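Local coordinates for protein NAD-dependent aldehyde dehydrogenase (Burkholderia multivorans, PDB 5UJU) that probably oxidises aldehydes to carboxylic acids with NAD+ as the electron acceptor, at residues Arg163-Gln174 / Leu544-Asn552; Glu125-Glu136 / Ile249-Glu260. All coordinates share one frame; numbering follows the deposited sequence.

Contact 1 (Arg163-Gln174 / Leu544-Asn552); sequences RALEAVAYAWDQ and LADAAFVAN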
loop_
_atom_site.group_PDB
_atom_site.type_symbol
_atom_site.label_atom_id
_atom_site.label_comp_id
_atom_site.label_asym_id
_atom_site.label_seq_id
_atom_site.Cartn_x
_atom_site.Cartn_y
_atom_site.Cartn_z
ATOM N N ARG A 163 -16.651 9.495 7.592
ATOM C CA ARG A 163 -15.567 8.569 7.265
ATOM C C ARG A 163 -15.463 8.347 5.762
ATOM O O ARG A 163 -14.365 8.140 5.232
ATOM C CB ARG A 163 -15.767 7.233 7.998
ATOM C CG ARG A 163 -15.476 7.274 9.517
ATOM C CD ARG A 163 -13.982 7.474 9.799
ATOM N NE ARG A 163 -13.679 7.533 11.237
ATOM C CZ ARG A 163 -12.451 7.657 11.751
ATOM N NH1 ARG A 163 -11.388 7.754 10.955
ATOM N NH2 ARG A 163 -12.282 7.695 13.073
ATOM N N ALA A 164 -16.601 8.333 5.065
ATOM C CA ALA A 164 -16.564 8.287 3.605
ATOM C C ALA A 164 -15.862 9.520 3.047
ATOM O O ALA A 164 -14.962 9.413 2.210
ATOM C CB ALA A 164 -17.985 8.163 3.049
ATOM N N LEU A 165 -16.226 10.703 3.550
ATOM C CA LEU A 165 -15.627 11.939 3.059
ATOM C C LEU A 165 -14.135 11.986 3.362
ATOM O O LEU A 165 -13.333 12.458 2.543
ATOM C CB LEU A 165 -16.326 13.136 3.704
ATOM C CG LEU A 165 -15.782 14.491 3.231
ATOM C CD1 LEU A 165 -16.324 14.819 1.882
ATOM C CD2 LEU A 165 -16.098 15.600 4.200
ATOM N N GLU A 166 -13.749 11.480 4.533
ATOM C CA GLU A 166 -12.340 11.342 4.877
ATOM C C GLU A 166 -11.595 10.499 3.850
ATOM O O GLU A 166 -10.497 10.860 3.412
ATOM C CB GLU A 166 -12.226 10.727 6.274
ATOM C CG GLU A 166 -10.818 10.549 6.762
ATOM C CD GLU A 166 -10.797 9.932 8.154
ATOM O OE1 GLU A 166 -11.403 8.852 8.323
ATOM O OE2 GLU A 166 -10.187 10.530 9.057
ATOM N N ALA A 167 -12.180 9.366 3.453
ATOM C CA ALA A 167 -11.545 8.516 2.453
ATOM C C ALA A 167 -11.408 9.243 1.111
ATOM O O ALA A 167 -10.378 9.125 0.438
ATOM C CB ALA A 167 -12.340 7.223 2.293
ATOM N N VAL A 168 -12.439 9.996 0.710
ATOM C CA VAL A 168 -12.372 10.758 -0.536
ATOM C C VAL A 168 -11.274 11.809 -0.451
ATOM O O VAL A 168 -10.513 12.015 -1.407
ATOM C CB VAL A 168 -13.740 11.396 -0.847
ATOM C CG1 VAL A 168 -13.632 12.350 -2.029
ATOM C CG2 VAL A 168 -14.779 10.323 -1.128
ATOM N N ALA A 169 -11.146 12.461 0.711
ATOM C CA ALA A 169 -10.138 13.502 0.881
ATOM C C ALA A 169 -8.724 12.933 0.779
ATOM O O ALA A 169 -7.856 13.531 0.131
ATOM C CB ALA A 169 -10.337 14.216 2.225
ATOM N N TYR A 170 -8.469 11.788 1.422
ATOM C CA TYR A 170 -7.163 11.138 1.288
ATOM C C TYR A 170 -6.881 10.743 -0.164
ATOM O O TYR A 170 -5.755 10.903 -0.647
ATOM C CB TYR A 170 -7.082 9.912 2.196
ATOM C CG TYR A 170 -6.620 10.255 3.598
ATOM C CD1 TYR A 170 -7.534 10.459 4.624
ATOM C CD2 TYR A 170 -5.273 10.438 3.871
ATOM C CE1 TYR A 170 -7.104 10.794 5.918
ATOM C CE2 TYR A 170 -4.834 10.773 5.147
ATOM C CZ TYR A 170 -5.754 10.951 6.157
ATOM O OH TYR A 170 -5.308 11.289 7.394
ATOM N N ALA A 171 -7.882 10.195 -0.861
ATOM C CA ALA A 171 -7.712 9.855 -2.274
ATOM C C ALA A 171 -7.320 11.086 -3.079
ATOM O O ALA A 171 -6.294 11.091 -3.762
ATOM C CB ALA A 171 -8.994 9.234 -2.831
ATOM N N TRP A 172 -8.116 12.154 -2.980
ATOM C CA TRP A 172 -7.803 13.390 -3.695
ATOM C C TRP A 172 -6.428 13.927 -3.288
ATOM O O TRP A 172 -5.677 14.435 -4.127
ATOM C CB TRP A 172 -8.904 14.424 -3.436
ATOM C CG TRP A 172 -8.617 15.799 -3.989
ATOM C CD1 TRP A 172 -8.542 16.974 -3.296
ATOM C CD2 TRP A 172 -8.340 16.122 -5.359
ATOM N NE1 TRP A 172 -8.248 18.015 -4.156
ATOM C CE2 TRP A 172 -8.122 17.516 -5.425
ATOM C CE3 TRP A 172 -8.271 15.368 -6.538
ATOM C CZ2 TRP A 172 -7.837 18.171 -6.624
ATOM C CZ3 TRP A 172 -7.978 16.023 -7.733
ATOM C CH2 TRP A 172 -7.760 17.410 -7.760
ATOM N N ASP A 173 -6.062 13.784 -2.008
ATOM C CA ASP A 173 -4.760 14.267 -1.552
ATOM C C ASP A 173 -3.612 13.635 -2.345
ATOM O O ASP A 173 -2.626 14.306 -2.663
ATOM C CB ASP A 173 -4.607 13.973 -0.061
ATOM C CG ASP A 173 -3.504 14.793 0.596
ATOM O OD1 ASP A 173 -3.187 15.901 0.117
ATOM O OD2 ASP A 173 -2.963 14.320 1.609
ATOM N N GLN A 174 -3.720 12.342 -2.669
ATOM C CA GLN A 174 -2.736 11.674 -3.520
ATOM C C GLN A 174 -2.902 12.048 -4.994
ATOM O O GLN A 174 -1.912 12.257 -5.703
ATOM C CB GLN A 174 -2.849 10.153 -3.385
ATOM C CG GLN A 174 -2.557 9.594 -2.025
ATOM C CD GLN A 174 -1.177 10.005 -1.572
ATOM O OE1 GLN A 174 -0.263 10.152 -2.390
ATOM N NE2 GLN A 174 -1.001 10.165 -0.278
ATOM N N LEU A 544 -8.127 3.415 9.085
ATOM C CA LEU A 544 -9.163 4.316 8.579
ATOM C C LEU A 544 -8.909 5.699 9.173
ATOM O O LEU A 544 -9.137 5.913 10.368
ATOM C CB LEU A 544 -10.555 3.826 8.967
ATOM C CG LEU A 544 -11.087 2.451 8.574
ATOM C CD1 LEU A 544 -12.484 2.241 9.186
ATOM C CD2 LEU A 544 -11.120 2.288 7.048
ATOM N N ALA A 545 -8.383 6.628 8.371
ATOM C CA ALA A 545 -7.862 6.382 7.028
ATOM C C ALA A 545 -6.530 7.125 6.914
ATOM O O ALA A 545 -6.287 8.085 7.654
ATOM C CB ALA A 545 -8.842 6.852 5.955
ATOM N N ASP A 546 -5.656 6.677 6.016
ATOM C CA ASP A 546 -4.362 7.320 5.814
ATOM C C ASP A 546 -3.958 7.162 4.350
ATOM O O ASP A 546 -4.726 6.646 3.525
ATOM C CB ASP A 546 -3.302 6.740 6.762
ATOM C CG ASP A 546 -3.074 5.237 6.556
ATOM O OD1 ASP A 546 -3.651 4.622 5.627
ATOM O OD2 ASP A 546 -2.297 4.659 7.334
ATOM N N ALA A 547 -2.732 7.595 4.038
ATOM C CA ALA A 547 -2.248 7.533 2.661
ATOM C C ALA A 547 -2.193 6.100 2.156
ATOM O O ALA A 547 -2.562 5.831 1.011
ATOM C CB ALA A 547 -0.877 8.198 2.548
ATOM N N ALA A 548 -1.715 5.168 2.983
ATOM C CA ALA A 548 -1.630 3.786 2.535
ATOM C C ALA A 548 -3.009 3.223 2.223
ATOM O O ALA A 548 -3.133 2.301 1.414
ATOM C CB ALA A 548 -0.938 2.915 3.590
ATOM N N PHE A 549 -4.056 3.777 2.840
ATOM C CA PHE A 549 -5.401 3.267 2.629
ATOM C C PHE A 549 -5.917 3.546 1.213
ATOM O O PHE A 549 -6.833 2.842 0.775
ATOM C CB PHE A 549 -6.365 3.853 3.670
ATOM C CG PHE A 549 -7.746 3.232 3.650
ATOM C CD1 PHE A 549 -7.934 1.921 4.059
ATOM C CD2 PHE A 549 -8.844 3.957 3.213
ATOM C CE1 PHE A 549 -9.199 1.344 4.043
ATOM C CE2 PHE A 549 -10.112 3.395 3.198
ATOM C CZ PHE A 549 -10.293 2.082 3.614
ATOM N N VAL A 550 -5.353 4.524 0.500
ATOM C CA VAL A 550 -5.841 4.898 -0.836
ATOM C C VAL A 550 -4.770 4.870 -1.923
ATOM O O VAL A 550 -5.115 4.744 -3.119
ATOM C CB VAL A 550 -6.495 6.298 -0.805
ATOM C CG1 VAL A 550 -7.648 6.347 0.161
ATOM C CG2 VAL A 550 -5.455 7.376 -0.490
ATOM N N ALA A 551 -3.479 5.007 -1.608
ATOM C CA ALA A 551 -2.472 5.293 -2.628
ATOM C C ALA A 551 -2.269 4.152 -3.611
ATOM O O ALA A 551 -1.715 4.376 -4.692
ATOM C CB ALA A 551 -1.126 5.627 -1.979
ATOM N N ASN A 552 -2.674 2.939 -3.262
ATOM C CA ASN A 552 -2.509 1.797 -4.148
ATOM C C ASN A 552 -3.761 1.497 -4.973
ATOM O O ASN A 552 -3.758 0.528 -5.729
ATOM C CB ASN A 552 -2.135 0.549 -3.348
ATOM C CG ASN A 552 -1.103 -0.299 -4.046
ATOM O OD1 ASN A 552 -0.543 0.093 -5.073
ATOM N ND2 ASN A 552 -0.840 -1.474 -3.493
HETATM O O HOH W 1 -7.416 9.767 9.355
#

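Contact 2 (Glu125-Glu136 / Ile249-Glu260); sequences EILARLNRASFE and ITVRIARDVLRE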
loop_
_atom_site.group_PDB
_atom_site.type_symbol
_atom_site.label_atom_id
_atom_site.label_comp_id
_atom_site.label_asym_id
_atom_site.label_seq_id
_atom_site.Cartn_x
_atom_site.Cartn_y
_atom_site.Cartn_z
ATOM N N GLU A 125 -21.051 14.250 -4.346
ATOM C CA GLU A 125 -22.482 14.414 -4.556
ATOM C C GLU A 125 -23.262 13.257 -3.951
ATOM O O GLU A 125 -24.323 13.468 -3.349
ATOM C CB GLU A 125 -22.776 14.558 -6.050
ATOM C CG GLU A 125 -24.258 14.587 -6.406
ATOM C CD GLU A 125 -25.005 15.815 -5.891
ATOM O OE1 GLU A 125 -24.365 16.846 -5.579
ATOM O OE2 GLU A 125 -26.251 15.741 -5.807
ATOM N N ILE A 126 -22.767 12.027 -4.112
ATOM C CA ILE A 126 -23.408 10.888 -3.465
ATOM C C ILE A 126 -23.489 11.123 -1.954
ATOM O O ILE A 126 -24.541 10.929 -1.336
ATOM C CB ILE A 126 -22.662 9.581 -3.789
ATOM C CG1 ILE A 126 -22.751 9.248 -5.293
ATOM C CG2 ILE A 126 -23.174 8.438 -2.886
ATOM C CD1 ILE A 126 -21.824 8.121 -5.731
ATOM N N LEU A 127 -22.381 11.577 -1.348
ATOM C CA LEU A 127 -22.353 11.825 0.100
ATOM C C LEU A 127 -23.372 12.885 0.514
ATOM O O LEU A 127 -24.027 12.752 1.556
ATOM C CB LEU A 127 -20.943 12.226 0.544
ATOM C CG LEU A 127 -19.935 11.071 0.436
ATOM C CD1 LEU A 127 -18.547 11.468 0.909
ATOM C CD2 LEU A 127 -20.461 9.915 1.247
ATOM N N ALA A 128 -23.521 13.940 -0.292
ATOM C CA ALA A 128 -24.521 14.955 0.009
ATOM C C ALA A 128 -25.913 14.344 0.041
ATOM O O ALA A 128 -26.707 14.637 0.940
ATOM C CB ALA A 128 -24.453 16.083 -1.030
ATOM N N ARG A 129 -26.216 13.464 -0.918
ATOM C CA ARG A 129 -27.537 12.850 -0.963
ATOM C C ARG A 129 -27.706 11.818 0.147
ATOM O O ARG A 129 -28.807 11.650 0.680
ATOM C CB ARG A 129 -27.773 12.220 -2.332
ATOM C CG ARG A 129 -27.648 13.224 -3.483
ATOM C CD ARG A 129 -28.334 12.746 -4.752
ATOM N NE ARG A 129 -28.076 13.653 -5.870
ATOM C CZ ARG A 129 -28.524 13.465 -7.107
ATOM N NH1 ARG A 129 -29.270 12.400 -7.398
ATOM N NH2 ARG A 129 -28.228 14.343 -8.051
ATOM N N LEU A 130 -26.643 11.104 0.489
ATOM C CA LEU A 130 -26.743 10.184 1.613
ATOM C C LEU A 130 -27.076 10.938 2.894
ATOM O O LEU A 130 -27.935 10.502 3.667
ATOM C CB LEU A 130 -25.448 9.396 1.762
ATOM C CG LEU A 130 -25.105 8.394 0.657
ATOM C CD1 LEU A 130 -23.726 7.815 0.931
ATOM C CD2 LEU A 130 -26.144 7.292 0.619
ATOM N N ASN A 131 -26.455 12.109 3.103
ATOM C CA ASN A 131 -26.790 12.908 4.281
ATOM C C ASN A 131 -28.266 13.286 4.288
ATOM O O ASN A 131 -28.925 13.210 5.332
ATOM C CB ASN A 131 -25.925 14.165 4.358
ATOM C CG ASN A 131 -26.147 14.932 5.646
ATOM O OD1 ASN A 131 -26.492 16.107 5.630
ATOM N ND2 ASN A 131 -25.933 14.265 6.774
ATOM N N ARG A 132 -28.812 13.685 3.131
ATOM C CA ARG A 132 -30.236 14.009 3.085
ATOM C C ARG A 132 -31.118 12.806 3.382
ATOM O O ARG A 132 -32.256 12.991 3.822
ATOM C CB ARG A 132 -30.630 14.598 1.726
ATOM C CG ARG A 132 -30.069 15.982 1.464
ATOM C CD ARG A 132 -30.750 16.617 0.251
ATOM N NE ARG A 132 -30.026 16.330 -0.986
ATOM C CZ ARG A 132 -28.961 17.003 -1.409
ATOM N NH1 ARG A 132 -28.485 18.017 -0.693
ATOM N NH2 ARG A 132 -28.371 16.661 -2.547
ATOM N N ALA A 133 -30.628 11.588 3.149
ATOM C CA ALA A 133 -31.362 10.363 3.445
ATOM C C ALA A 133 -31.032 9.798 4.827
ATOM O O ALA A 133 -31.325 8.622 5.089
ATOM C CB ALA A 133 -31.076 9.301 2.375
ATOM N N SER A 134 -30.454 10.612 5.718
ATOM C CA SER A 134 -29.915 10.084 6.971
ATOM C C SER A 134 -30.996 9.440 7.822
ATOM O O SER A 134 -30.741 8.439 8.500
ATOM C CB SER A 134 -29.214 11.187 7.765
ATOM O OG SER A 134 -27.954 11.497 7.200
ATOM N N PHE A 135 -32.202 10.012 7.827
ATOM C CA PHE A 135 -33.267 9.435 8.641
ATOM C C PHE A 135 -33.712 8.089 8.085
ATOM O O PHE A 135 -33.894 7.133 8.843
ATOM C CB PHE A 135 -34.440 10.402 8.748
ATOM C CG PHE A 135 -34.238 11.472 9.782
ATOM C CD1 PHE A 135 -34.387 11.185 11.132
ATOM C CD2 PHE A 135 -33.909 12.766 9.406
ATOM C CE1 PHE A 135 -34.198 12.164 12.092
ATOM C CE2 PHE A 135 -33.728 13.750 10.355
ATOM C CZ PHE A 135 -33.868 13.448 11.700
ATOM N N GLU A 136 -33.907 7.997 6.761
ATOM C CA GLU A 136 -34.246 6.712 6.154
ATOM C C GLU A 136 -33.169 5.670 6.430
ATOM O O GLU A 136 -33.472 4.516 6.760
ATOM C CB GLU A 136 -34.436 6.881 4.645
ATOM C CG GLU A 136 -34.578 5.573 3.901
ATOM C CD GLU A 136 -34.598 5.750 2.379
ATOM O OE1 GLU A 136 -34.375 6.873 1.906
ATOM O OE2 GLU A 136 -34.852 4.762 1.674
ATOM N N ILE A 249 -29.884 0.888 0.139
ATOM C CA ILE A 249 -30.231 2.302 0.009
ATOM C C ILE A 249 -29.034 3.087 -0.511
ATOM O O ILE A 249 -29.171 3.936 -1.401
ATOM C CB ILE A 249 -30.719 2.860 1.362
ATOM C CG1 ILE A 249 -32.020 2.199 1.800
ATOM C CG2 ILE A 249 -30.875 4.374 1.306
ATOM C CD1 ILE A 249 -32.362 2.503 3.258
ATOM N N THR A 250 -27.841 2.810 0.040
ATOM C CA THR A 250 -26.623 3.499 -0.381
ATOM C C THR A 250 -26.333 3.263 -1.866
ATOM O O THR A 250 -26.035 4.202 -2.619
ATOM C CB THR A 250 -25.437 3.029 0.471
ATOM O OG1 THR A 250 -25.683 3.304 1.866
ATOM C CG2 THR A 250 -24.188 3.768 0.050
ATOM N N VAL A 251 -26.383 2.006 -2.297
ATOM C CA VAL A 251 -26.139 1.697 -3.700
ATOM C C VAL A 251 -27.164 2.393 -4.594
ATOM O O VAL A 251 -26.811 2.953 -5.637
ATOM C CB VAL A 251 -26.133 0.176 -3.921
ATOM C CG1 VAL A 251 -26.152 -0.120 -5.423
ATOM C CG2 VAL A 251 -24.895 -0.452 -3.254
ATOM N N ARG A 252 -28.441 2.379 -4.198
ATOM C CA ARG A 252 -29.480 3.052 -4.980
ATOM C C ARG A 252 -29.134 4.521 -5.206
ATOM O O ARG A 252 -29.232 5.035 -6.327
ATOM C CB ARG A 252 -30.833 2.918 -4.267
ATOM C CG ARG A 252 -32.034 3.586 -4.979
ATOM C CD ARG A 252 -33.202 3.854 -3.993
ATOM N NE ARG A 252 -32.959 5.001 -3.113
ATOM C CZ ARG A 252 -33.433 5.121 -1.871
ATOM N NH1 ARG A 252 -34.184 4.167 -1.335
ATOM N NH2 ARG A 252 -33.156 6.206 -1.159
ATOM N N ILE A 253 -28.734 5.216 -4.142
ATOM C CA ILE A 253 -28.426 6.636 -4.254
ATOM C C ILE A 253 -27.170 6.850 -5.094
ATOM O O ILE A 253 -27.117 7.764 -5.928
ATOM C CB ILE A 253 -28.309 7.261 -2.851
ATOM C CG1 ILE A 253 -29.683 7.255 -2.165
ATOM C CG2 ILE A 253 -27.787 8.675 -2.943
ATOM C CD1 ILE A 253 -29.669 7.746 -0.688
ATOM N N ALA A 254 -26.153 5.993 -4.917
ATOM C CA ALA A 254 -24.957 6.076 -5.751
ATOM C C ALA A 254 -25.300 5.943 -7.232
ATOM O O ALA A 254 -24.793 6.704 -8.063
ATOM C CB ALA A 254 -23.955 4.986 -5.367
ATOM N N ARG A 255 -26.155 4.976 -7.570
ATOM C CA ARG A 255 -26.528 4.730 -8.960
ATOM C C ARG A 255 -27.304 5.902 -9.543
ATOM O O ARG A 255 -27.150 6.232 -10.724
ATOM C CB ARG A 255 -27.350 3.447 -9.041
ATOM C CG ARG A 255 -26.542 2.192 -8.716
ATOM C CD ARG A 255 -27.425 0.963 -8.679
ATOM N NE ARG A 255 -28.046 0.682 -9.976
ATOM C CZ ARG A 255 -27.476 -0.059 -10.920
ATOM N NH1 ARG A 255 -26.268 -0.572 -10.726
ATOM N NH2 ARG A 255 -28.099 -0.276 -12.064
ATOM N N ASP A 256 -28.153 6.530 -8.731
ATOM C CA ASP A 256 -28.847 7.746 -9.147
ATOM C C ASP A 256 -27.863 8.808 -9.605
ATOM O O ASP A 256 -28.015 9.399 -10.682
ATOM C CB ASP A 256 -29.673 8.292 -7.983
ATOM C CG ASP A 256 -30.945 7.523 -7.760
ATOM O OD1 ASP A 256 -31.315 6.701 -8.626
ATOM O OD2 ASP A 256 -31.578 7.754 -6.711
ATOM N N VAL A 257 -26.857 9.083 -8.777
ATOM C CA VAL A 257 -25.892 10.132 -9.080
ATOM C C VAL A 257 -25.102 9.774 -10.331
ATOM O O VAL A 257 -24.905 10.611 -11.221
ATOM C CB VAL A 257 -24.959 10.362 -7.878
ATOM C CG1 VAL A 257 -23.862 11.334 -8.251
ATOM C CG2 VAL A 257 -25.767 10.864 -6.668
ATOM N N LEU A 258 -24.643 8.523 -10.413
ATOM C CA LEU A 258 -23.871 8.090 -11.574
ATOM C C LEU A 258 -24.692 8.206 -12.852
ATOM O O LEU A 258 -24.201 8.704 -13.872
ATOM C CB LEU A 258 -23.387 6.649 -11.369
ATOM C CG LEU A 258 -22.257 6.503 -10.345
ATOM C CD1 LEU A 258 -22.300 5.118 -9.671
ATOM C CD2 LEU A 258 -20.920 6.730 -11.023
ATOM N N ARG A 259 -25.955 7.778 -12.807
ATOM C CA ARG A 259 -26.819 7.882 -13.980
ATOM C C ARG A 259 -27.013 9.339 -14.385
ATOM O O ARG A 259 -26.865 9.698 -15.560
ATOM C CB ARG A 259 -28.169 7.227 -13.683
ATOM C CG ARG A 259 -29.029 6.953 -14.916
ATOM C CD ARG A 259 -30.399 6.407 -14.508
ATOM N NE ARG A 259 -30.352 5.024 -14.027
ATOM C CZ ARG A 259 -30.355 4.683 -12.741
ATOM N NH1 ARG A 259 -30.392 5.624 -11.804
ATOM N NH2 ARG A 259 -30.318 3.405 -12.385
ATOM N N GLU A 260 -27.320 10.202 -13.414
ATOM C CA GLU A 260 -27.569 11.607 -13.710
ATOM C C GLU A 260 -26.320 12.299 -14.232
ATOM O O GLU A 260 -26.426 13.282 -14.978
ATOM C CB GLU A 260 -28.113 12.311 -12.466
ATOM C CG GLU A 260 -29.504 11.826 -12.068
ATOM C CD GLU A 260 -29.956 12.346 -10.709
ATOM O OE1 GLU A 260 -29.555 13.466 -10.335
ATOM O OE2 GLU A 260 -30.715 11.631 -10.018
HETATM O O HOH W 2 -30.560 10.477 -5.537
#

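Contact 1 (Arg163-Gln174 / Leu544-Asn552)
Ala-171 and Val-550 bring the two backbones closest, their CA atoms 5.5 Å apart, where the irregular segment 544-552 runs alongside helix 163-174 in the same direction. That segment has a cis peptide bond before Ala-545, then a short, weakly bonded turn of helix at 547-550, N-capped by Asp-546. Val-550 is the knob here, set among Ala-167, Tyr-170, Ala-171 and Gln-174. With CG1 anti to the carbonyl carbon (chi1 -59°), Val-550 CG2 is directed onto the helix backbone, 3.5 Å from Tyr-170 O. The chain at 545-546 passes across one face of the Tyr-170 ring, with Asp-546 CA 3.9 Å from its centroid, a CH-pi contact. Beyond the ring, a water donates to Ala-545 O (2.6 Å) and to Glu-166 OE2 (2.9 Å), an oxygen that also accepts from Phe-528 N. Glu-166 OE1 takes Arg-163 NH1 on its syn lone pair at 2.9 Å, a salt bridge within the helix. Asp-546 OD2 pairs with Arg-555 of the second subunit; Gln-174 and Ala-547 pack against Ala-547 and Gln-174 of that subunit. Both segments lead into strands, 181-188 and 554-562, which probably belong to the oligomerisation arm, as in other aldehyde dehydrogenases.

Contact 2 (Glu125-Glu136 / Ile249-Glu260)
Ile-126 and Val-257 meet in an apolar seam between helices 125-132 and 249-260, whose axes approach to 9.2 Å with their directions 135° apart. CG1 of Ile-126 lies 3.6 Å from Val-257 CB, while its CD1 reaches past to Ala-254 CB at 3.8 Å. One turn on, the CD1 methyl of Ile-253 touches both Leu-130 CD2 (3.8 Å) and Ala-133 CB (3.7 Å), and Leu-130 crosses Thr-250 at about a right angle, methyl against methyl. Helix 245-260 is the connection of a beta-alpha-beta crossover between the parallel strands 234-238 and 268-270, as in the Rossmann-like NAD-binding domain of this family; helix 97-132 packs onto it. Polar contacts lie beside this seam. Arg-129 is a knob among Ile-253, Asp-256, Val-257 and Glu-260: its chain, extended from CG to NE, carries the guanidinium past Val-257, whose CG2 sits over one face. Arg-129 grips Glu-260, NH2 on OE1 (2.8 Å) and NH1 on OE2 (3.1 Å), both oxygens lying in the guanidinium plane but met from above the carboxylate plane, since the two groups are turned 38° apart. Arg-129 NE is taken by Glu-125 OE2 at 2.8 Å, which fixes the rotation of the group, and a water links NH1 to Asp-256 OD2. At the far end Glu-136, bonded to His-61, faces Arg-252, whose pairing is less certain because that arginine has two conformers.

The two contacts lie with their centres about 20 Å apart and interleave along the chain: 125-136, then 163-174, then 249-260, and only much later 544-552. Helices 97-132 and 158-175 join them directly, Ala-164 CB of contact 1 resting 3.5 Å from Leu-127 CD2 of contact 2. Helix 217-230 borders both, its Phe-226 touching Ala-164 as well as Ile-126 and Leu-130. Packed helices thus connect contact 2, which no other chain of the assembly touches, to contact 1 beside the second subunit. The pair illustrates how sequence-distant pieces, including one near the C-terminus, meet through helices 97-132 and 158-175.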